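1-carboxybiuret hydrolase subunit AtzE (Pseudomonas sp., PDB 6C62) hydrolyses 1-carboxybiuret to urea-1,3-dicarboxylate and ammonia, a step of the bacterial degradation of the herbicide atrazine. Local coordinates at residues P64-N75 against A109-M120; P164-I175 against F202-A213. One frame throughout, in Å; residues are numbered along the deposited sequence.

Overall arrangement
Contacts 1 and 2 lie in one mixed beta-sheet of the amidase fold, their centres about 15 Å apart, and follow one another along the chain: contact 1 closes before contact 2 opens. Strand 113-118 pairs in parallel with 70-74, 70-74 in parallel with 165-170, and 165-170 antiparallel with 208-213, so the two inner strands carry the link between the contacts. There Lys-74 N lies 3.0 Å from Leu-167 O, and Lys-74 NZ lies 2.8 Å from Ser-169 OG, both probable hydrogen bonds. This junction brings Lys-74 of contact 1 close to the segment that carries Ser-174 in contact 2, two residues assigned by similarity to the catalytic apparatus of amidases.

Contact 1: residues P64-N75 against A109-M120; sequences PPLAGLPYAVKN and AAGAVLLGGLNM
The beta-alpha-beta unit formed by strand 70-74, helix 102-109 and strand 113-118 brings Tyr-71 against Leu-114 and Lys-74 against Met-120. The two strands run parallel, their axes 26° apart, and their backbone bonds alternate in direction: Val-113 N gives to Leu-69 O, Tyr-71 N to Val-113 O, and Leu-115 N to Tyr-71 O at 2.8 Å. Before the strands, Gly-111 ends the helix in a Schellman motif; its carbonyl accepts Gly-68 N, and Ala-110 O accepts Leu-66 N. Gly-111 CA lies 3.9 Å from Ala-67 CA, so the two backbones nearly touch here.

Tyr-71 CG stands between its backbone N and carbonyl carbon (chi1 75°), which swings the ring across toward Ala-112, Val-113 and Leu-114. Leu-114 CD1 covers one ring face in a CH-pi contact, 4.0 Å from the ring centroid and 26° off the normal, while Ala-112 CB comes obliquely to Tyr-71 CE1 at 3.5 Å. A water bridges Tyr-71 OH and Ala-112 O, tying the phenol end to the backbone where the second strand begins.

At the other end, Asn-75 N donates to Leu-118 O. The extended chain of Lys-74 crosses Met-120 at about a right angle, with Lys-74 CE 3.6 Å from Met-120 CB. Its NZ continues to Ser-150, Ser-151 and Ser-169; by similarity Lys-74 and Ser-150 belong to the charge relay system, so the contact helps frame the probable active site. Asn-75 OD1 is held by Gly-87 N, and ND2 by Thr-39 OG1.

Helix 102-109 packs on Tyr-71 and Val-73, helix 43-58 on Val-113 and Leu-115, and strands 38-41 and 165-170 continue the sheet on either side.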
# COMPACT_ATOMS: atom_id res chain seq x y z
N PRO A 64 -38.82 5.48 -8.60
CA PRO A 64 -37.48 5.92 -8.21
C PRO A 64 -36.85 6.82 -9.33
O PRO A 64 -37.42 6.98 -10.45
CB PRO A 64 -36.76 4.59 -7.93
CG PRO A 64 -37.43 3.65 -8.89
CD PRO A 64 -38.88 4.05 -8.86
N PRO A 65 -35.76 7.50 -9.00
CA PRO A 65 -35.29 8.61 -9.83
C PRO A 65 -34.79 8.26 -11.22
O PRO A 65 -34.75 9.15 -12.08
CB PRO A 65 -34.10 9.17 -9.04
CG PRO A 65 -34.20 8.57 -7.76
CD PRO A 65 -34.98 7.35 -7.77
N LEU A 66 -34.41 7.01 -11.45
CA LEU A 66 -34.01 6.59 -12.81
C LEU A 66 -35.03 5.64 -13.45
O LEU A 66 -34.69 4.88 -14.36
CB LEU A 66 -32.63 5.91 -12.77
CG LEU A 66 -31.47 6.82 -12.27
CD1 LEU A 66 -30.15 6.08 -12.31
CD2 LEU A 66 -31.34 8.07 -13.07
N ALA A 67 -36.26 5.67 -13.00
CA ALA A 67 -37.25 4.66 -13.42
C ALA A 67 -37.46 4.57 -14.90
O ALA A 67 -37.90 5.51 -15.54
CB ALA A 67 -38.61 4.91 -12.73
N GLY A 68 -37.08 3.43 -15.45
CA GLY A 68 -37.26 3.10 -16.86
C GLY A 68 -36.12 3.50 -17.77
O GLY A 68 -36.18 3.25 -18.97
N LEU A 69 -35.06 4.11 -17.23
CA LEU A 69 -33.95 4.66 -18.04
C LEU A 69 -33.06 3.51 -18.53
O LEU A 69 -32.53 2.76 -17.74
CB LEU A 69 -33.13 5.65 -17.24
CG LEU A 69 -32.06 6.40 -18.05
CD1 LEU A 69 -32.68 7.49 -18.89
CD2 LEU A 69 -31.01 7.01 -17.20
N PRO A 70 -32.94 3.34 -19.84
CA PRO A 70 -31.99 2.30 -20.30
C PRO A 70 -30.53 2.64 -20.10
O PRO A 70 -30.13 3.82 -20.18
CB PRO A 70 -32.27 2.23 -21.80
CG PRO A 70 -33.58 2.87 -22.00
CD PRO A 70 -33.66 3.94 -20.97
N TYR A 71 -29.72 1.61 -19.86
CA TYR A 71 -28.26 1.77 -19.68
C TYR A 71 -27.57 0.48 -20.07
O TYR A 71 -28.23 -0.58 -20.25
CB TYR A 71 -27.90 2.21 -18.26
CG TYR A 71 -27.98 1.16 -17.22
CD1 TYR A 71 -29.23 0.72 -16.75
CD2 TYR A 71 -26.84 0.56 -16.68
CE1 TYR A 71 -29.31 -0.22 -15.77
CE2 TYR A 71 -26.93 -0.39 -15.67
CZ TYR A 71 -28.15 -0.77 -15.20
OH TYR A 71 -28.29 -1.79 -14.23
N ALA A 72 -26.29 0.62 -20.33
CA ALA A 72 -25.43 -0.54 -20.56
C ALA A 72 -24.11 -0.35 -19.85
O ALA A 72 -23.75 0.78 -19.45
CB ALA A 72 -25.25 -0.77 -22.03
N VAL A 73 -23.37 -1.45 -19.67
CA VAL A 73 -22.11 -1.38 -18.86
C VAL A 73 -20.91 -1.99 -19.58
O VAL A 73 -21.04 -3.01 -20.27
CB VAL A 73 -22.32 -2.06 -17.48
CG1 VAL A 73 -23.49 -1.37 -16.76
CG2 VAL A 73 -22.59 -3.54 -17.60
N LYS A 74 -19.75 -1.39 -19.40
CA LYS A 74 -18.51 -1.98 -19.86
C LYS A 74 -18.41 -3.43 -19.36
O LYS A 74 -18.81 -3.73 -18.21
CB LYS A 74 -17.38 -1.13 -19.31
CG LYS A 74 -16.00 -1.46 -19.84
CD LYS A 74 -15.02 -0.46 -19.23
CE LYS A 74 -13.64 -0.61 -19.85
NZ LYS A 74 -12.76 0.47 -19.32
N ASN A 75 -17.95 -4.34 -20.23
CA ASN A 75 -18.05 -5.76 -19.93
C ASN A 75 -17.04 -6.28 -18.91
O ASN A 75 -16.93 -7.48 -18.73
CB ASN A 75 -18.16 -6.58 -21.21
CG ASN A 75 -16.85 -6.74 -21.99
OD1 ASN A 75 -15.76 -6.57 -21.47
ND2 ASN A 75 -16.98 -7.03 -23.28
N ALA A 109 -31.83 -0.66 -8.45
CA ALA A 109 -32.64 -0.15 -7.33
C ALA A 109 -33.21 1.23 -7.64
O ALA A 109 -34.24 1.57 -7.12
CB ALA A 109 -31.85 -0.10 -6.00
N ALA A 110 -32.48 2.06 -8.41
CA ALA A 110 -32.99 3.34 -8.81
C ALA A 110 -33.97 3.27 -10.01
O ALA A 110 -34.47 4.29 -10.42
CB ALA A 110 -31.83 4.28 -9.13
N GLY A 111 -34.24 2.08 -10.54
CA GLY A 111 -35.27 1.86 -11.56
C GLY A 111 -34.70 1.76 -12.95
O GLY A 111 -35.45 1.65 -13.87
N ALA A 112 -33.37 1.82 -13.11
CA ALA A 112 -32.78 1.76 -14.43
C ALA A 112 -32.86 0.34 -14.99
O ALA A 112 -32.90 -0.65 -14.27
CB ALA A 112 -31.38 2.31 -14.42
N VAL A 113 -32.86 0.27 -16.31
CA VAL A 113 -33.08 -0.95 -17.09
C VAL A 113 -31.85 -1.32 -17.91
O VAL A 113 -31.43 -0.59 -18.85
CB VAL A 113 -34.28 -0.72 -18.05
CG1 VAL A 113 -34.47 -1.90 -18.99
CG2 VAL A 113 -35.55 -0.49 -17.23
N LEU A 114 -31.30 -2.51 -17.62
CA LEU A 114 -30.03 -2.90 -18.18
C LEU A 114 -30.18 -3.58 -19.53
O LEU A 114 -30.86 -4.61 -19.63
CB LEU A 114 -29.29 -3.85 -17.21
CG LEU A 114 -27.98 -4.44 -17.74
CD1 LEU A 114 -26.96 -3.37 -17.83
CD2 LEU A 114 -27.48 -5.49 -16.80
N LEU A 115 -29.51 -3.04 -20.54
CA LEU A 115 -29.57 -3.55 -21.89
C LEU A 115 -28.41 -4.45 -22.28
O LEU A 115 -28.55 -5.26 -23.25
CB LEU A 115 -29.68 -2.41 -22.89
CG LEU A 115 -31.11 -2.05 -23.26
CD1 LEU A 115 -32.10 -1.89 -22.13
CD2 LEU A 115 -30.99 -0.73 -23.95
N GLY A 116 -27.27 -4.33 -21.58
CA GLY A 116 -26.24 -5.35 -21.73
C GLY A 116 -24.82 -4.86 -21.49
O GLY A 116 -24.61 -3.87 -20.76
N GLY A 117 -23.89 -5.61 -22.08
CA GLY A 117 -22.44 -5.44 -21.82
C GLY A 117 -21.77 -4.84 -23.06
O GLY A 117 -22.15 -5.15 -24.19
N LEU A 118 -20.77 -4.00 -22.82
CA LEU A 118 -20.12 -3.19 -23.85
C LEU A 118 -18.65 -3.52 -24.06
O LEU A 118 -17.89 -3.83 -23.13
CB LEU A 118 -20.25 -1.69 -23.50
CG LEU A 118 -21.66 -1.22 -23.28
CD1 LEU A 118 -21.61 0.20 -22.77
CD2 LEU A 118 -22.49 -1.29 -24.55
N ASN A 119 -18.23 -3.35 -25.32
CA ASN A 119 -16.86 -3.67 -25.77
C ASN A 119 -15.82 -2.76 -25.07
O ASN A 119 -16.13 -1.61 -24.70
CB ASN A 119 -16.78 -3.51 -27.30
CG ASN A 119 -15.58 -4.19 -27.93
OD1 ASN A 119 -15.05 -5.19 -27.43
ND2 ASN A 119 -15.14 -3.64 -29.12
N MET A 120 -14.61 -3.29 -24.91
CA MET A 120 -13.52 -2.62 -24.25
C MET A 120 -12.19 -3.17 -24.73
O MET A 120 -12.13 -4.26 -25.27
CB MET A 120 -13.64 -2.75 -22.73
CG MET A 120 -13.72 -4.21 -22.22
SD MET A 120 -13.60 -4.40 -20.43
CE MET A 120 -11.86 -4.17 -20.07
O HOH W 1 -31.00 -2.73 -14.02
O HOH W 2 -14.90 -6.93 -25.43

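Contact 2: residues P164-I175 against F202-A213; sequences PLSLGSDTNGSI and FVHSIDHLGPLA
Asp-207 OD1 is gripped by two donors, Thr-171 OG1 at 2.6 Å and Val-203 N at 3.0 Å, which reach it from opposite faces of the carboxylate plane. The hydroxyl comes on the anti side, the amide on the syn side, while Asp-207 OD2 takes Phe-202 N on its syn lone pair. The three bonds hold the carboxylate's rotation; the two amide bonds tie up the turn 202-207, and of the three the Thr-171 OG1 bond alone fastens that turn to Thr-171, just past strand 165-170.

Thr-171 and Asp-207 lie side by side, pointing the same way. With OG1 beside its own backbone N (chi1 -59°), Thr-171 directs CG2 to Ile-206 CB at 3.7 Å and to Val-203, while Phe-202 receives OG1 at its ring edge.

The strands then run antiparallel at 144°. Gly-168 N donates to Gly-210 O, and Asp-170 N to His-208 O. Ile-175 lies against the backbone of Gly-210: its CD1 is 3.6 Å from Gly-210 N, while its side chain runs obliquely to that of Leu-212, with Ile-175 CG2 4.1 Å from Leu-212 CD1. Ile-175 N also meets Asp-170 OD2, which forms a salt bridge with Arg-176; this pins the return of the loop carrying Ser-174.

A central sheet strand leading into the loop of Ser-174, by similarity the residue that forms the acyl-ester intermediate, is characteristic of the amidase signature family.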
# COMPACT_ATOMS: atom_id res chain seq x y z
N PRO A 164 -28.88 6.27 -23.15
CA PRO A 164 -28.59 7.58 -22.61
C PRO A 164 -27.49 7.61 -21.49
O PRO A 164 -27.00 8.66 -21.18
CB PRO A 164 -29.93 8.04 -22.04
CG PRO A 164 -30.59 6.77 -21.59
CD PRO A 164 -30.19 5.76 -22.66
N LEU A 165 -27.17 6.44 -20.91
CA LEU A 165 -26.28 6.29 -19.75
C LEU A 165 -25.49 5.02 -19.96
O LEU A 165 -26.04 3.99 -20.41
CB LEU A 165 -27.12 6.15 -18.49
CG LEU A 165 -26.42 5.74 -17.18
CD1 LEU A 165 -25.43 6.80 -16.70
CD2 LEU A 165 -27.47 5.54 -16.09
N SER A 166 -24.19 5.08 -19.67
CA SER A 166 -23.43 3.86 -19.55
C SER A 166 -22.46 3.94 -18.39
O SER A 166 -22.24 5.01 -17.80
CB SER A 166 -22.69 3.54 -20.85
OG SER A 166 -21.77 4.57 -21.14
N LEU A 167 -21.92 2.77 -18.02
CA LEU A 167 -20.82 2.70 -17.04
C LEU A 167 -19.53 2.32 -17.70
O LEU A 167 -19.52 1.46 -18.54
CB LEU A 167 -21.14 1.74 -15.91
CG LEU A 167 -22.36 2.03 -15.08
CD1 LEU A 167 -22.37 1.14 -13.86
CD2 LEU A 167 -22.46 3.49 -14.68
N GLY A 168 -18.46 2.98 -17.28
CA GLY A 168 -17.11 2.67 -17.68
C GLY A 168 -16.15 2.57 -16.51
O GLY A 168 -16.56 2.61 -15.33
N SER A 169 -14.87 2.40 -16.86
CA SER A 169 -13.79 2.46 -15.90
C SER A 169 -12.75 3.41 -16.41
O SER A 169 -12.63 3.66 -17.62
CB SER A 169 -13.19 1.08 -15.56
OG SER A 169 -12.30 0.59 -16.54
N ASP A 170 -12.00 3.96 -15.47
CA ASP A 170 -10.96 4.94 -15.73
C ASP A 170 -9.81 4.74 -14.73
O ASP A 170 -9.94 4.99 -13.53
CB ASP A 170 -11.56 6.39 -15.65
CG ASP A 170 -10.58 7.47 -16.18
OD1 ASP A 170 -9.39 7.43 -15.81
OD2 ASP A 170 -11.01 8.37 -16.95
N THR A 171 -8.68 4.28 -15.24
CA THR A 171 -7.50 4.12 -14.43
C THR A 171 -6.55 5.27 -14.72
O THR A 171 -6.19 6.01 -13.79
CB THR A 171 -6.88 2.75 -14.72
OG1 THR A 171 -7.84 1.77 -14.44
CG2 THR A 171 -5.69 2.48 -13.82
N ASN A 172 -6.21 5.43 -15.98
CA ASN A 172 -5.32 6.48 -16.47
C ASN A 172 -5.97 7.34 -17.55
O ASN A 172 -5.28 8.09 -18.24
CB ASN A 172 -4.10 5.81 -17.05
CG ASN A 172 -3.29 5.04 -15.99
OD1 ASN A 172 -2.88 5.63 -14.98
ND2 ASN A 172 -3.07 3.73 -16.21
N GLY A 173 -7.29 7.23 -17.71
CA GLY A 173 -8.02 7.99 -18.72
C GLY A 173 -9.21 7.35 -19.36
O GLY A 173 -9.88 7.99 -20.15
N SER A 174 -9.53 6.14 -19.04
CA SER A 174 -10.45 5.36 -19.84
C SER A 174 -11.95 5.69 -19.82
O SER A 174 -12.70 5.03 -20.55
CB SER A 174 -10.22 3.87 -19.54
OG SER A 174 -9.02 3.49 -20.21
N ILE A 175 -12.37 6.66 -19.01
CA ILE A 175 -13.69 7.28 -19.15
C ILE A 175 -13.56 8.59 -19.90
O ILE A 175 -14.34 8.88 -20.85
CB ILE A 175 -14.33 7.55 -17.78
CG1 ILE A 175 -14.89 6.26 -17.19
CG2 ILE A 175 -15.47 8.60 -17.86
CD1 ILE A 175 -15.28 6.35 -15.71
N PHE A 202 -7.97 -4.01 -12.91
CA PHE A 202 -6.80 -3.77 -13.78
C PHE A 202 -5.66 -3.37 -12.86
O PHE A 202 -4.70 -4.14 -12.70
CB PHE A 202 -7.18 -2.73 -14.85
CG PHE A 202 -6.05 -2.22 -15.71
CD1 PHE A 202 -4.99 -3.09 -16.12
CD2 PHE A 202 -6.06 -0.90 -16.14
CE1 PHE A 202 -3.96 -2.62 -16.91
CE2 PHE A 202 -5.00 -0.41 -16.97
CZ PHE A 202 -3.96 -1.28 -17.34
N VAL A 203 -5.76 -2.22 -12.23
CA VAL A 203 -4.73 -1.69 -11.29
C VAL A 203 -5.45 -1.40 -9.98
O VAL A 203 -6.17 -0.41 -9.86
CB VAL A 203 -4.07 -0.42 -11.86
CG1 VAL A 203 -2.97 0.12 -10.94
CG2 VAL A 203 -3.58 -0.65 -13.27
N HIS A 204 -5.26 -2.24 -8.99
CA HIS A 204 -5.91 -2.05 -7.70
C HIS A 204 -5.63 -0.65 -7.11
O HIS A 204 -6.51 -0.01 -6.51
CB HIS A 204 -5.41 -3.13 -6.71
CG HIS A 204 -5.77 -4.53 -7.08
ND1 HIS A 204 -4.90 -5.60 -6.91
CD2 HIS A 204 -6.95 -5.04 -7.52
CE1 HIS A 204 -5.55 -6.71 -7.26
NE2 HIS A 204 -6.79 -6.39 -7.65
N SER A 205 -4.41 -0.16 -7.29
CA SER A 205 -4.01 1.13 -6.73
C SER A 205 -4.61 2.37 -7.47
O SER A 205 -4.47 3.51 -6.98
CB SER A 205 -2.47 1.27 -6.77
OG SER A 205 -1.77 0.46 -5.83
N ILE A 206 -5.20 2.19 -8.66
CA ILE A 206 -5.63 3.35 -9.45
C ILE A 206 -6.99 3.26 -10.12
O ILE A 206 -7.54 4.29 -10.53
CB ILE A 206 -4.54 3.74 -10.52
CG1 ILE A 206 -3.09 3.69 -9.98
CG2 ILE A 206 -4.77 5.14 -11.04
CD1 ILE A 206 -2.05 3.94 -11.05
N ASP A 207 -7.61 2.08 -10.24
CA ASP A 207 -8.90 1.97 -10.95
C ASP A 207 -10.00 2.80 -10.33
O ASP A 207 -10.19 2.73 -9.12
CB ASP A 207 -9.47 0.53 -10.99
CG ASP A 207 -8.61 -0.47 -11.75
OD1 ASP A 207 -7.81 -0.08 -12.60
OD2 ASP A 207 -8.81 -1.71 -11.44
N HIS A 208 -10.74 3.52 -11.17
CA HIS A 208 -11.96 4.24 -10.79
C HIS A 208 -13.12 3.75 -11.69
O HIS A 208 -12.90 3.37 -12.84
CB HIS A 208 -11.86 5.73 -11.14
CG HIS A 208 -10.75 6.50 -10.51
ND1 HIS A 208 -9.43 6.40 -10.91
CD2 HIS A 208 -10.81 7.55 -9.67
CE1 HIS A 208 -8.71 7.30 -10.26
NE2 HIS A 208 -9.53 8.03 -9.50
N LEU A 209 -14.36 3.82 -11.20
CA LEU A 209 -15.54 3.49 -12.00
C LEU A 209 -16.44 4.69 -12.03
O LEU A 209 -16.47 5.48 -11.08
CB LEU A 209 -16.31 2.34 -11.40
CG LEU A 209 -15.52 1.02 -11.21
CD1 LEU A 209 -16.44 0.06 -10.51
CD2 LEU A 209 -15.06 0.50 -12.58
N GLY A 210 -17.19 4.82 -13.11
CA GLY A 210 -18.07 5.99 -13.26
C GLY A 210 -18.93 5.99 -14.51
O GLY A 210 -18.79 5.11 -15.39
N PRO A 211 -19.87 6.93 -14.57
CA PRO A 211 -20.84 7.00 -15.66
C PRO A 211 -20.35 7.86 -16.83
O PRO A 211 -19.49 8.76 -16.67
CB PRO A 211 -22.02 7.65 -15.00
CG PRO A 211 -21.38 8.60 -13.96
CD PRO A 211 -20.14 7.92 -13.51
N LEU A 212 -20.87 7.53 -17.99
CA LEU A 212 -20.89 8.41 -19.15
C LEU A 212 -22.36 8.64 -19.50
O LEU A 212 -23.20 7.80 -19.18
CB LEU A 212 -20.19 7.79 -20.36
CG LEU A 212 -18.69 7.56 -20.28
CD1 LEU A 212 -18.41 6.30 -19.47
CD2 LEU A 212 -18.02 7.41 -21.64
N ALA A 213 -22.66 9.78 -20.12
CA ALA A 213 -24.05 10.13 -20.31
C ALA A 213 -24.28 11.13 -21.41
O ALA A 213 -23.35 11.76 -21.93
CB ALA A 213 -24.69 10.64 -18.98